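Local coordinates for conserved protein (Methanosarcina mazei, PDB 4DPO), which is of unknown function but probably acts as a small dimeric monooxygenase of the antibiotic biosynthesis monooxygenase family, at residues V28-Q33 against T110-Y115; N44-L49 against P100-C105; E51-E56 against S92-E97. One frame throughout, in Å; residues are numbered along the deposited sequence.

Contact 1 of 3, residues V28-Q33 against T110-Y115; sequences VVAKNQ and TEINIY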
loop_
_atom_site.group_PDB
_atom_site.type_symbol
_atom_site.label_atom_id
_atom_site.label_comp_id
_atom_site.label_asym_id
_atom_site.label_seq_id
_atom_site.Cartn_x
_atom_site.Cartn_y
_atom_site.Cartn_z
ATOM N N VAL A 28 1.042 1.496 6.235
ATOM C CA VAL A 28 -0.315 1.945 6.204
ATOM C C VAL A 28 -0.697 2.365 4.813
ATOM O O VAL A 28 0.113 2.938 4.090
ATOM C CB VAL A 28 -0.631 3.099 7.220
ATOM C CG1 VAL A 28 0.509 3.286 8.239
ATOM C CG2 VAL A 28 -1.007 4.417 6.497
ATOM N N VAL A 29 -1.938 2.070 4.445
ATOM C CA VAL A 29 -2.474 2.524 3.199
ATOM C C VAL A 29 -3.567 3.444 3.624
ATOM O O VAL A 29 -4.510 3.026 4.293
ATOM C CB VAL A 29 -3.062 1.382 2.394
ATOM C CG1 VAL A 29 -3.667 1.912 1.138
ATOM C CG2 VAL A 29 -2.021 0.418 2.092
ATOM N N ALA A 30 -3.442 4.704 3.255
ATOM C CA ALA A 30 -4.464 5.663 3.614
ATOM C C ALA A 30 -5.105 6.319 2.394
ATOM O O ALA A 30 -4.627 7.329 1.920
ATOM C CB ALA A 30 -3.910 6.726 4.609
ATOM N N LYS A 31 -6.204 5.749 1.908
ATOM C CA LYS A 31 -6.760 6.223 0.646
ATOM C C LYS A 31 -7.758 7.397 0.755
ATOM O O LYS A 31 -8.774 7.317 1.441
ATOM C CB LYS A 31 -7.363 5.041 -0.086
ATOM C CG LYS A 31 -8.192 5.365 -1.291
ATOM C CD LYS A 31 -8.318 4.073 -2.013
ATOM C CE LYS A 31 -9.637 3.925 -2.703
ATOM N NZ LYS A 31 -9.804 2.440 -2.860
ATOM N N ASN A 32 -7.458 8.492 0.100
ATOM C CA ASN A 32 -8.340 9.626 0.179
ATOM C C ASN A 32 -9.103 9.875 -1.117
ATOM O O ASN A 32 -8.559 9.671 -2.241
ATOM C CB ASN A 32 -7.513 10.853 0.453
ATOM C CG ASN A 32 -6.839 10.785 1.765
ATOM O OD1 ASN A 32 -5.616 10.552 1.877
ATOM N ND2 ASN A 32 -7.627 10.985 2.796
ATOM N N GLN A 33 -10.356 10.321 -0.989
ATOM C CA GLN A 33 -11.042 10.873 -2.159
ATOM C C GLN A 33 -11.250 12.356 -1.997
ATOM O O GLN A 33 -11.830 12.815 -1.016
ATOM C CB GLN A 33 -12.341 10.180 -2.467
ATOM C CG GLN A 33 -12.876 10.615 -3.818
ATOM C CD GLN A 33 -14.179 9.953 -4.136
ATOM O OE1 GLN A 33 -14.352 8.779 -3.838
ATOM N NE2 GLN A 33 -15.121 10.696 -4.717
ATOM N N THR A 110 -11.507 9.396 5.118
ATOM C CA THR A 110 -10.334 8.726 4.601
ATOM C C THR A 110 -10.370 7.234 5.001
ATOM O O THR A 110 -10.646 6.935 6.142
ATOM C CB THR A 110 -9.062 9.476 5.048
ATOM O OG1 THR A 110 -7.931 8.599 4.985
ATOM C CG2 THR A 110 -9.196 10.024 6.463
ATOM N N GLU A 111 -10.162 6.306 4.067
ATOM C CA GLU A 111 -10.216 4.865 4.375
ATOM C C GLU A 111 -8.776 4.285 4.564
ATOM O O GLU A 111 -8.014 4.134 3.613
ATOM C CB GLU A 111 -11.010 4.124 3.288
ATOM C CG GLU A 111 -10.864 2.563 3.341
ATOM C CD GLU A 111 -11.122 1.815 1.976
ATOM O OE1 GLU A 111 -10.488 0.739 1.742
ATOM O OE2 GLU A 111 -11.969 2.290 1.157
ATOM N N ILE A 112 -8.442 3.947 5.797
ATOM C CA ILE A 112 -7.110 3.548 6.291
ATOM C C ILE A 112 -7.003 2.062 6.642
ATOM O O ILE A 112 -7.875 1.566 7.256
ATOM C CB ILE A 112 -6.849 4.269 7.637
ATOM C CG1 ILE A 112 -7.150 5.777 7.508
ATOM C CG2 ILE A 112 -5.471 3.961 8.155
ATOM C CD1 ILE A 112 -6.632 6.578 8.635
ATOM N N ASN A 113 -5.931 1.369 6.255
ATOM C CA ASN A 113 -5.710 -0.000 6.678
ATOM C C ASN A 113 -4.300 -0.111 7.139
ATOM O O ASN A 113 -3.396 0.485 6.506
ATOM C CB ASN A 113 -5.918 -0.984 5.529
ATOM C CG ASN A 113 -7.325 -0.939 4.980
ATOM O OD1 ASN A 113 -7.569 -0.281 3.985
ATOM N ND2 ASN A 113 -8.265 -1.583 5.655
ATOM N N ILE A 114 -4.083 -0.844 8.232
ATOM C CA ILE A 114 -2.739 -0.995 8.786
ATOM C C ILE A 114 -2.398 -2.462 8.624
ATOM O O ILE A 114 -3.188 -3.365 9.014
ATOM C CB ILE A 114 -2.684 -0.566 10.273
ATOM C CG1 ILE A 114 -3.305 0.846 10.485
ATOM C CG2 ILE A 114 -1.246 -0.728 10.864
ATOM N N TYR A 115 -1.235 -2.721 8.048
ATOM C CA TYR A 115 -0.814 -4.054 7.672
ATOM C C TYR A 115 0.499 -4.502 8.286
ATOM O O TYR A 115 1.240 -3.722 8.788
ATOM C CB TYR A 115 -0.645 -4.130 6.169
ATOM C CG TYR A 115 -1.850 -3.825 5.342
ATOM C CD1 TYR A 115 -2.776 -4.784 5.067
ATOM C CD2 TYR A 115 -2.023 -2.594 4.786
ATOM C CE1 TYR A 115 -3.868 -4.508 4.291
ATOM C CE2 TYR A 115 -3.107 -2.314 4.011
ATOM C CZ TYR A 115 -4.022 -3.277 3.764
ATOM O OH TYR A 115 -5.098 -2.990 2.988
#
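Val29 meets Tyr115 on a diagonal between two antiparallel strands, its CG2 lying 3.5 Å from Tyr115 CE2, at the edge of the ring and near its plane. Tyr115 brings the ring there with CG anti to its carbonyl carbon (chi1 -59°), which places the CE2 edge of the ring alongside Val29. Lys31 and Glu111 both leave this same face with CG anti to the backbone N, the Lys31 chain bending at chi3. Their charges do not close into a salt bridge, Lys31 NZ being 4.6 Å from Glu111 OE2; Glu111 instead binds Lys31 of the second subunit. On the other face Ala30 CB touches Ile112 CG1 at 4.4 Å. Two reciprocal pairs of backbone hydrogen bonds fix the register, N to O and O to N between Val29 and Asn113 and again between Lys31 and Glu111, all four at 2.9 to 3.1 Å. Strand 26-33 is an inner strand, also bonded to strand 73-80, whereas strand 111-117 is outermost within its chain. The face carrying Lys31, Glu111, Asn113 and Tyr115 meets the second subunit, and that of Val28 and Ala30 turns to the side of helices 39-54 and 93-104.

Contact 2 of 3, residues N44-L49 against P100-C105; sequences NLCKSL and PLLSEC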
loop_
_atom_site.group_PDB
_atom_site.type_symbol
_atom_site.label_atom_id
_atom_site.label_comp_id
_atom_site.label_asym_id
_atom_site.label_seq_id
_atom_site.Cartn_x
_atom_site.Cartn_y
_atom_site.Cartn_z
ATOM N N ASN A 44 -0.673 20.976 -0.915
ATOM C CA ASN A 44 0.187 21.845 -0.117
ATOM C C ASN A 44 0.235 21.402 1.318
ATOM O O ASN A 44 1.245 21.593 1.996
ATOM C CB ASN A 44 -0.221 23.322 -0.210
ATOM C CG ASN A 44 -0.304 23.807 -1.657
ATOM O OD1 ASN A 44 0.587 23.508 -2.474
ATOM N ND2 ASN A 44 -1.396 24.512 -1.996
ATOM N N LEU A 45 -0.847 20.792 1.789
ATOM C CA LEU A 45 -0.856 20.282 3.177
ATOM C C LEU A 45 -0.025 19.003 3.373
ATOM O O LEU A 45 0.728 18.921 4.348
ATOM C CB LEU A 45 -2.284 20.116 3.712
ATOM C CG LEU A 45 -3.024 21.441 3.947
ATOM C CD1 LEU A 45 -4.524 21.196 3.992
ATOM C CD2 LEU A 45 -2.455 22.166 5.176
ATOM N N CYS A 46 -0.121 18.044 2.437
ATOM C CA CYS A 46 0.831 16.923 2.398
ATOM C C CYS A 46 2.303 17.328 2.346
ATOM O O CYS A 46 3.115 16.695 3.006
ATOM C CB CYS A 46 0.575 15.995 1.236
ATOM S SG CYS A 46 -1.089 15.362 1.102
ATOM N N LYS A 47 2.657 18.364 1.559
ATOM C CA LYS A 47 4.062 18.834 1.457
ATOM C C LYS A 47 4.613 19.070 2.833
ATOM O O LYS A 47 5.701 18.541 3.160
ATOM C CB LYS A 47 4.223 20.080 0.580
ATOM N N SER A 48 3.863 19.777 3.676
ATOM C CA SER A 48 4.415 20.066 5.014
ATOM C C SER A 48 4.437 18.830 5.901
ATOM O O SER A 48 5.303 18.650 6.778
ATOM C CB SER A 48 3.675 21.237 5.715
ATOM O OG SER A 48 3.019 22.090 4.788
ATOM N N LEU A 49 3.441 17.990 5.692
ATOM C CA LEU A 49 3.278 16.813 6.505
ATOM C C LEU A 49 4.378 15.800 6.215
ATOM O O LEU A 49 4.800 15.128 7.126
ATOM C CB LEU A 49 1.898 16.201 6.274
ATOM C CG LEU A 49 1.585 14.957 7.116
ATOM C CD1 LEU A 49 1.734 15.257 8.620
ATOM C CD2 LEU A 49 0.226 14.404 6.770
ATOM N N PRO A 100 -6.495 17.648 10.709
ATOM C CA PRO A 100 -7.826 18.179 10.565
ATOM C C PRO A 100 -8.019 19.007 9.274
ATOM O O PRO A 100 -9.087 18.991 8.665
ATOM C CB PRO A 100 -7.960 19.007 11.828
ATOM C CG PRO A 100 -7.022 18.315 12.831
ATOM C CD PRO A 100 -5.861 18.095 11.960
ATOM N N LEU A 101 -6.975 19.700 8.845
ATOM C CA LEU A 101 -7.045 20.561 7.672
ATOM C C LEU A 101 -7.230 19.729 6.417
ATOM O O LEU A 101 -8.089 20.002 5.528
ATOM C CB LEU A 101 -5.750 21.360 7.575
ATOM C CG LEU A 101 -5.419 22.230 8.808
ATOM C CD1 LEU A 101 -4.066 22.972 8.656
ATOM C CD2 LEU A 101 -6.552 23.227 9.044
ATOM N N LEU A 102 -6.389 18.699 6.349
ATOM C CA LEU A 102 -6.412 17.711 5.296
ATOM C C LEU A 102 -7.818 17.187 5.156
ATOM O O LEU A 102 -8.329 17.119 4.059
ATOM C CB LEU A 102 -5.510 16.597 5.721
ATOM C CG LEU A 102 -4.523 16.065 4.711
ATOM C CD1 LEU A 102 -3.994 17.134 3.766
ATOM C CD2 LEU A 102 -3.386 15.444 5.509
ATOM N N SER A 103 -8.459 16.856 6.279
ATOM C CA SER A 103 -9.842 16.371 6.236
ATOM C C SER A 103 -10.931 17.291 5.664
ATOM O O SER A 103 -11.893 16.812 5.087
ATOM C CB SER A 103 -10.246 15.862 7.587
ATOM O OG SER A 103 -9.574 14.632 7.756
ATOM N N GLU A 104 -10.782 18.604 5.821
ATOM C CA GLU A 104 -11.696 19.528 5.135
ATOM C C GLU A 104 -11.679 19.357 3.585
ATOM O O GLU A 104 -12.616 19.783 2.909
ATOM C CB GLU A 104 -11.479 20.992 5.576
ATOM N N CYS A 105 -10.666 18.691 3.029
ATOM C CA CYS A 105 -10.537 18.619 1.575
ATOM C C CYS A 105 -11.282 17.442 0.940
ATOM O O CYS A 105 -11.362 17.335 -0.283
ATOM C CB CYS A 105 -9.057 18.626 1.154
ATOM S SG CYS A 105 -8.044 19.947 1.950
#
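Leu45 is the main bump of this helix pair, pushing its branched end between Leu101, Leu102 and Cys105. The two segments run nearly antiparallel, with a signed crossing angle of -157° and axes 10.1 Å apart at closest approach, a gap that side chains alone bridge. Leu45 CD1 rests 3.8 Å from Leu101 CB, while Leu45 CD2 reaches Leu101 CD1 at 3.9 Å, so the fork of Leu45 lies across the stem and tip of Leu101 and the two side chains cross at about a right angle. With CG of Leu45 anti to its carbonyl carbon (chi1 -69°), the fork faces the other helix, and Leu45 CD1 lies 4.3 Å from Cys105 SG. Ile98, Leu101, Leu102 and Cys105 line a hollow with the i, i+3, i+4, i+7 spacing of a knobs-into-holes socket, into which Leu45 fits.

The fit is reciprocal. Leu102 enters a hollow with the same spacing, bounded by Phe42, Leu45, Cys46 and Leu49. Its two methyl groups divide the work: CD1 turns to Leu45 CB and approaches Cys46 SG at 4.3 Å, whereas CD2 meets Leu49 CD2 at 4.0 Å, here too with the side chains at roughly a right angle. Below this layer Cys46 and Leu49 reach Val64 and Tyr62 of strand 59-67, which links the helix pair to the sheet.

No hydrogen bond joins the two segments. The thiols of Cys46 and Cys105 serve as apolar surface, their SG atoms being 8.4 Å apart, far too distant for a disulfide. Leu101 is exposed, while Leu102 and Leu49 are buried. Adhesion between these two segments therefore probably rests on dispersion and the exclusion of water, with direction supplied by the interlocking shapes and not by polar bonds.

Contact 3 of 3, residues E51-E56 against S92-E97; sequences EETLKE and SDHFKE
Glu52 and His94 mark the closest backbone approach, their CA atoms 7.0 Å apart where helix 39-54 ends and helix 93-104 begins. The first helix finishes in a tight turn, with Lys55 N bonded to Glu52 O and Glu56 N to Thr53 O, three residues back in each case. The second starts after Ser92, an N-cap whose OG accepts a weak bond from Phe95 N at 3.3 Å.

His94 carries most of the contact. Its CG sits between the backbone N and the carbonyl carbon (chi1 52°), directing the imidazole across to the end of the other helix. Glu52 CB lies over one face of the ring, 3.5 Å from its centroid and 16° off the normal, a CH-pi contact made by the stem of the glutamate while its carboxylate leads away. Ser92 OG occupies the opposite face, displaced toward the rim. At the edge, His94 NE2 gives a weak, bent hydrogen bond to Glu56 OE2 (2.8 Å, angle 128°). The carboxylate comes from the opposite direction, nearly perpendicular to the imidazole. Thr53 OG1 stands 3.2 Å from the same NE2 and is hydrogen-bonded to Leu49 O. Thus both faces and the NE2 edge of the ring have neighbours, which probably limits its rotation.

His89, at the end of helix 83-90, ties in from outside: its ND1 is bonded to Glu56 OE2 and its O to Ser92 OG. Three helices thus converge at this surface site, and Thr53 continues inward onto Tyr62 of strand 59-67.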
loop_
_atom_site.group_PDB
_atom_site.type_symbol
_atom_site.label_atom_id
_atom_site.label_comp_id
_atom_site.label_asym_id
_atom_site.label_seq_id
_atom_site.Cartn_x
_atom_site.Cartn_y
_atom_site.Cartn_z
ATOM N N GLU A 51 7.566 16.533 4.898
ATOM C CA GLU A 51 8.769 17.167 5.456
ATOM C C GLU A 51 8.889 16.839 6.929
ATOM O O GLU A 51 9.947 16.370 7.378
ATOM C CB GLU A 51 8.754 18.693 5.267
ATOM N N GLU A 52 7.809 17.041 7.691
ATOM C CA GLU A 52 7.910 16.807 9.125
ATOM C C GLU A 52 8.105 15.342 9.412
ATOM O O GLU A 52 9.032 14.966 10.145
ATOM C CB GLU A 52 6.700 17.353 9.860
ATOM C CG GLU A 52 6.817 18.844 10.100
ATOM C CD GLU A 52 8.273 19.293 10.518
ATOM O OE1 GLU A 52 8.880 18.729 11.471
ATOM O OE2 GLU A 52 8.807 20.234 9.878
ATOM N N THR A 53 7.250 14.524 8.786
ATOM C CA THR A 53 7.064 13.128 9.174
ATOM C C THR A 53 8.288 12.297 8.826
ATOM O O THR A 53 8.700 11.404 9.601
ATOM C CB THR A 53 5.796 12.523 8.522
ATOM O OG1 THR A 53 4.639 13.237 8.970
ATOM C CG2 THR A 53 5.649 11.025 8.863
ATOM N N LEU A 54 8.862 12.596 7.658
ATOM C CA LEU A 54 10.100 11.931 7.250
ATOM C C LEU A 54 11.193 12.108 8.299
ATOM O O LEU A 54 12.107 11.280 8.341
ATOM C CB LEU A 54 10.635 12.420 5.911
ATOM C CG LEU A 54 9.968 11.806 4.702
ATOM C CD1 LEU A 54 10.514 12.416 3.391
ATOM C CD2 LEU A 54 10.034 10.272 4.699
ATOM N N LYS A 55 11.111 13.161 9.130
ATOM C CA LYS A 55 12.159 13.419 10.135
ATOM C C LYS A 55 11.967 12.623 11.424
ATOM O O LYS A 55 12.832 12.660 12.284
ATOM C CB LYS A 55 12.381 14.934 10.411
ATOM N N GLU A 56 10.868 11.874 11.550
ATOM C CA GLU A 56 10.570 11.160 12.800
ATOM C C GLU A 56 11.340 9.880 12.902
ATOM O O GLU A 56 11.672 9.273 11.896
ATOM C CB GLU A 56 9.114 10.775 12.868
ATOM C CG GLU A 56 8.176 11.913 12.801
ATOM C CD GLU A 56 6.751 11.524 13.226
ATOM O OE1 GLU A 56 6.617 10.752 14.230
ATOM O OE2 GLU A 56 5.786 12.020 12.564
ATOM N N SER A 92 1.677 12.946 17.182
ATOM C CA SER A 92 2.608 14.061 16.972
ATOM C C SER A 92 1.908 15.433 16.702
ATOM O O SER A 92 0.747 15.491 16.238
ATOM C CB SER A 92 3.608 13.719 15.870
ATOM O OG SER A 92 3.079 14.060 14.604
ATOM N N ASP A 93 2.627 16.516 16.985
ATOM C CA ASP A 93 2.144 17.863 16.757
ATOM C C ASP A 93 1.727 18.145 15.318
ATOM O O ASP A 93 0.654 18.691 15.078
ATOM C CB ASP A 93 3.228 18.853 17.190
ATOM C CG ASP A 93 3.384 18.921 18.733
ATOM O OD1 ASP A 93 2.550 18.300 19.453
ATOM O OD2 ASP A 93 4.336 19.595 19.223
ATOM N N HIS A 94 2.571 17.796 14.352
ATOM C CA HIS A 94 2.240 18.088 12.947
ATOM C C HIS A 94 1.010 17.270 12.504
ATOM O O HIS A 94 0.084 17.774 11.840
ATOM C CB HIS A 94 3.461 17.940 11.972
ATOM C CG HIS A 94 4.192 16.630 12.080
ATOM N ND1 HIS A 94 5.088 16.353 13.094
ATOM C CD2 HIS A 94 4.163 15.522 11.298
ATOM C CE1 HIS A 94 5.560 15.126 12.947
ATOM N NE2 HIS A 94 5.015 14.601 11.865
ATOM N N PHE A 95 0.990 16.002 12.890
ATOM C CA PHE A 95 -0.122 15.206 12.517
ATOM C C PHE A 95 -1.341 15.911 13.068
ATOM O O PHE A 95 -2.287 16.213 12.306
ATOM C CB PHE A 95 -0.041 13.798 13.071
ATOM C CG PHE A 95 -1.215 12.994 12.689
ATOM C CD1 PHE A 95 -1.349 12.521 11.366
ATOM C CD2 PHE A 95 -2.253 12.790 13.586
ATOM C CE1 PHE A 95 -2.485 11.797 10.961
ATOM C CE2 PHE A 95 -3.391 12.080 13.197
ATOM C CZ PHE A 95 -3.504 11.563 11.883
ATOM N N LYS A 96 -1.280 16.179 14.388
ATOM C CA LYS A 96 -2.372 16.760 15.150
ATOM C C LYS A 96 -2.909 18.040 14.450
ATOM O O LYS A 96 -4.151 18.195 14.277
ATOM C CB LYS A 96 -1.964 17.008 16.630
ATOM C CG LYS A 96 -2.103 15.821 17.685
ATOM N N GLU A 97 -1.996 18.926 14.013
ATOM C CA GLU A 97 -2.376 20.174 13.337
ATOM C C GLU A 97 -2.874 19.976 11.874
ATOM O O GLU A 97 -3.752 20.707 11.377
ATOM C CB GLU A 97 -1.233 21.207 13.413
#

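Contacts 2 and 3 are successive levels of one helix pair, 39-54 with 93-104: their centres are 12 Å apart, and they join where Leu49 CD1 packs on His94 CD2 at 3.6 Å. Contact 1 pairs the strand that precedes the first helix with the strand that follows the second, thus enclosing both helical contacts in sequence. Its centre is about 15 Å from that of contact 2 and 17 Å from that of contact 3, with nearest atoms about 5 and 7 Å away. The first belongs to the sheet, the others to the helix layer packed on it, in a ferredoxin-like fold. Contact 1 alone reaches the second subunit; no ligand marks an active site.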